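Local coordinates for protein EH1AB1 (Metagenome, PDB 6I8F) that hydrolyses esters and probably works as a serine hydrolase of the alpha/beta hydrolase fold, at residues A59-V64 / H113-R118. Sequence-based numbering, arbitrary orientation.
With GOL (glycerol), chain H.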
ATOM      1  N   ALA A  59     -20.794  -3.215   8.160  1.00 18.61           N
ATOM      2  CA  ALA A  59     -20.646  -2.823   9.561  1.00 21.10           C
ATOM      3  C   ALA A  59     -21.611  -1.665   9.877  1.00 21.40           C
ATOM      4  O   ALA A  59     -22.047  -0.941   8.977  1.00 21.12           O
ATOM      5  CB  ALA A  59     -19.207  -2.426   9.815  1.00 20.95           C
ATOM      6  N   ASP A  60     -21.913  -1.465  11.162  1.00 21.60           N
ATOM      7  CA  ASP A  60     -22.729  -0.332  11.584  1.00 23.08           C
ATOM      8  C   ASP A  60     -22.068   0.977  11.167  1.00 21.26           C
ATOM      9  O   ASP A  60     -20.849   1.105  11.226  1.00 19.38           O
ATOM     10  CB  ASP A  60     -22.958  -0.335  13.091  1.00 26.22           C
ATOM     11  CG  ASP A  60     -23.917  -1.426  13.528  1.00 28.84           C
ATOM     12  OD1 ASP A  60     -24.693  -1.903  12.684  1.00 28.56           O
ATOM     13  OD2 ASP A  60     -23.860  -1.793  14.703  1.00 36.18           O
ATOM     14  N   PRO A  61     -22.853   1.975  10.709  1.00 20.62           N
ATOM     15  CA  PRO A  61     -22.281   3.225  10.219  1.00 20.90           C
ATOM     16  C   PRO A  61     -21.606   4.022  11.328  1.00 21.02           C
ATOM     17  O   PRO A  61     -22.245   4.359  12.318  1.00 22.02           O
ATOM     18  CB  PRO A  61     -23.486   3.982   9.652  1.00 20.22           C
ATOM     19  CG  PRO A  61     -24.668   3.401  10.396  1.00 20.51           C
ATOM     20  CD  PRO A  61     -24.319   1.936  10.557  1.00 21.18           C
ATOM     21  N   PRO A  62     -20.305   4.368  11.193  1.00 19.96           N
ATOM     22  CA  PRO A  62     -19.664   5.278  12.136  1.00 20.64           C
ATOM     23  C   PRO A  62     -20.169   6.710  11.915  1.00 21.31           C
ATOM     24  O   PRO A  62     -20.571   7.088  10.781  1.00 20.83           O
ATOM     25  CB  PRO A  62     -18.170   5.157  11.830  1.00 19.81           C
ATOM     26  CG  PRO A  62     -18.123   4.746  10.374  1.00 20.34           C
ATOM     27  CD  PRO A  62     -19.413   3.996  10.091  1.00 19.95           C
ATOM     28  N   GLU A  63     -20.149   7.498  12.990  1.00 21.60           N
ATOM     29  CA  GLU A  63     -20.472   8.914  12.898  1.00 23.19           C
ATOM     30  C   GLU A  63     -19.401   9.601  12.040  1.00 20.11           C
ATOM     31  O   GLU A  63     -18.216   9.282  12.125  1.00 18.34           O
ATOM     32  CB  GLU A  63     -20.554   9.567  14.288  1.00 26.90           C
ATOM     33  CG  GLU A  63     -21.813   9.211  15.052  1.00 31.43           C
ATOM     34  CD  GLU A  63     -23.117   9.577  14.347  1.00 36.15           C
ATOM     35  OE1 GLU A  63     -23.270  10.757  13.948  1.00 34.22           O
ATOM     36  OE2 GLU A  63     -23.959   8.667  14.153  1.00 42.68           O
ATOM     37  N   VAL A  64     -19.852  10.538  11.209  1.00 19.53           N
ATOM     38  CA  VAL A  64     -18.993  11.469  10.491  1.00 19.97           C
ATOM     39  C   VAL A  64     -19.379  12.893  10.924  1.00 20.12           C
ATOM     40  O   VAL A  64     -20.322  13.058  11.677  1.00 20.85           O
ATOM     41  CB  VAL A  64     -19.114  11.267   8.970  1.00 20.35           C
ATOM     42  CG1 VAL A  64     -18.604   9.896   8.548  1.00 21.07           C
ATOM     43  CG2 VAL A  64     -20.532  11.482   8.483  1.00 20.66           C
ATOM     44  N   HIS A 113     -23.321   0.990   0.382  1.00 16.76           N
ATOM     45  CA  HIS A 113     -21.896   1.263   0.633  1.00 17.10           C
ATOM     46  C   HIS A 113     -21.713   2.452   1.592  1.00 17.70           C
ATOM     47  O   HIS A 113     -20.622   2.977   1.716  1.00 17.98           O
ATOM     48  CB  HIS A 113     -21.186   1.508  -0.705  1.00 18.07           C
ATOM     49  CG  HIS A 113     -21.009   0.265  -1.519  1.00 18.29           C
ATOM     50  ND1 HIS A 113     -22.089  -0.426  -2.069  1.00 18.11           N
ATOM     51  CD2 HIS A 113     -19.892  -0.412  -1.872  1.00 17.43           C
ATOM     52  CE1 HIS A 113     -21.631  -1.473  -2.732  1.00 18.89           C
ATOM     53  NE2 HIS A 113     -20.278  -1.486  -2.625  1.00 18.18           N
ATOM     54  N   ASP A 114     -22.785   2.843   2.287  1.00 18.14           N
ATOM     55  CA  ASP A 114     -22.823   4.030   3.160  1.00 18.07           C
ATOM     56  C   ASP A 114     -21.848   3.899   4.344  1.00 17.08           C
ATOM     57  O   ASP A 114     -21.073   4.818   4.608  1.00 17.50           O
ATOM     58  CB  ASP A 114     -24.251   4.276   3.647  1.00 18.16           C
ATOM     59  CG  ASP A 114     -24.358   5.440   4.612  1.00 18.79           C
ATOM     60  OD1 ASP A 114     -24.330   6.590   4.136  1.00 20.27           O
ATOM     61  OD2 ASP A 114     -24.434   5.181   5.834  1.00 19.41           O
ATOM     62  N   SER A 115     -21.897   2.774   5.066  1.00 16.49           N
ATOM     63  CA  SER A 115     -21.009   2.550   6.223  1.00 17.17           C
ATOM     64  C   SER A 115     -19.532   2.542   5.789  1.00 17.29           C
ATOM     65  O   SER A 115     -18.655   3.031   6.529  1.00 16.80           O
ATOM     66  CB  SER A 115     -21.356   1.273   6.969  1.00 17.69           C
ATOM     67  OG  SER A 115     -22.646   1.360   7.582  1.00 17.40           O
ATOM     68  N   THR A 116     -19.273   1.974   4.606  1.00 16.11           N
ATOM     69  CA  THR A 116     -17.953   1.886   4.015  1.00 15.92           C
ATOM     70  C   THR A 116     -17.429   3.281   3.663  1.00 16.14           C
ATOM     71  O   THR A 116     -16.264   3.587   3.924  1.00 17.06           O
ATOM     72  CB  THR A 116     -17.958   0.979   2.781  1.00 15.92           C
ATOM     73  OG1 THR A 116     -18.350  -0.322   3.231  1.00 15.67           O
ATOM     74  CG2 THR A 116     -16.620   0.941   2.074  1.00 15.56           C
ATOM     75  N   CYS A 117     -18.268   4.109   3.037  1.00 15.85           N
ATOM     76  CA  CYS A 117     -17.865   5.461   2.673  1.00 16.42           C
ATOM     77  C   CYS A 117     -17.599   6.305   3.923  1.00 15.83           C
ATOM     78  O   CYS A 117     -16.644   7.077   3.937  1.00 15.53           O
ATOM     79  CB  CYS A 117     -18.896   6.147   1.798  1.00 16.64           C
ATOM     80  SG  CYS A 117     -18.857   5.522   0.099  1.00 17.90           S
ATOM     81  N   ARG A 118     -18.427   6.122   4.954  1.00 15.79           N
ATOM     82  CA  ARG A 118     -18.253   6.823   6.232  1.00 17.09           C
ATOM     83  C   ARG A 118     -16.870   6.490   6.799  1.00 17.15           C
ATOM     84  O   ARG A 118     -16.130   7.386   7.219  1.00 16.61           O
ATOM     85  CB  ARG A 118     -19.354   6.444   7.230  1.00 17.17           C
ATOM     86  CG  ARG A 118     -20.694   7.110   6.961  1.00 17.24           C
ATOM     87  CD  ARG A 118     -21.801   6.413   7.735  1.00 17.94           C
ATOM     88  NE  ARG A 118     -23.088   7.102   7.633  1.00 18.32           N
ATOM     89  CZ  ARG A 118     -23.512   8.065   8.457  1.00 18.94           C
ATOM     90  NH1 ARG A 118     -22.794   8.421   9.515  1.00 16.85           N
ATOM     91  NH2 ARG A 118     -24.663   8.670   8.205  1.00 18.82           N
TER
HETATM   92  C1  GOL H 406     -23.147  11.477  10.464  1.00 33.33           C
HETATM   93  O1  GOL H 406     -22.967  10.485  11.440  1.00 28.66           O
HETATM   94  C2  GOL H 406     -24.284  12.341  10.899  1.00 35.99           C
HETATM   95  O2  GOL H 406     -23.850  13.640  10.488  1.00 43.72           O
HETATM   96  C3  GOL H 406     -25.571  11.865  10.234  1.00 34.99           C
HETATM   97  O3  GOL H 406     -25.662  10.426  10.249  1.00 30.61           O
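The aliphatic part of Arg118 overlaps Pro61, Pro62 and Val64 of the loop 59-64. Its CB sits 3.8 Å from Pro62 CD, and Val64 CG1 packs against the same CB, the valine crossing the arginine chain at about a right angle. Farther out, Pro61 CB rests on Arg118 CD at 3.5 Å. The chain is extended from CG to NE (chi3 174°), which carries the guanidinium past Pro61 to the carbonyl of Pro62. There Arg118 NH1 donates to Pro62 O at 2.9 Å, with the oxygen close to the guanidinium plane. Arg118 NE forms a salt bridge with Asp114 OD2 at 3.0 Å, one helical turn back. The other carboxylate oxygen, OD1, is held by Tyr84 and Arg82. A glycerol, probably from the crystallisation liquor, takes further guanidinium bonds: its O1 accepts from Arg118 NH1 and Val64 N, and donates to Glu63 OE1, while its O3 accepts from Arg118 NH2. With an alanine here in place of Arg118, Pro62 O and Asp114 OD2 would probably lose their guanidinium partner, and Pro61 CB the arginine CD it packs on. At the other end of the loop, buried Ser115 OG donates to Ala59 O at 2.8 Å, the donor tilted 17° from the carbonyl plane. Pro61 N is also near this hydroxyl but has no hydrogen to give. Glu58 OE1 accepts a hydrogen bond from Ser115 N, in the first turn of helix 114-124. The contact lays an extended, proline-containing loop, which leads into strand 66-73, across the N-terminal turn of a helix in an alpha/beta hydrolase fold.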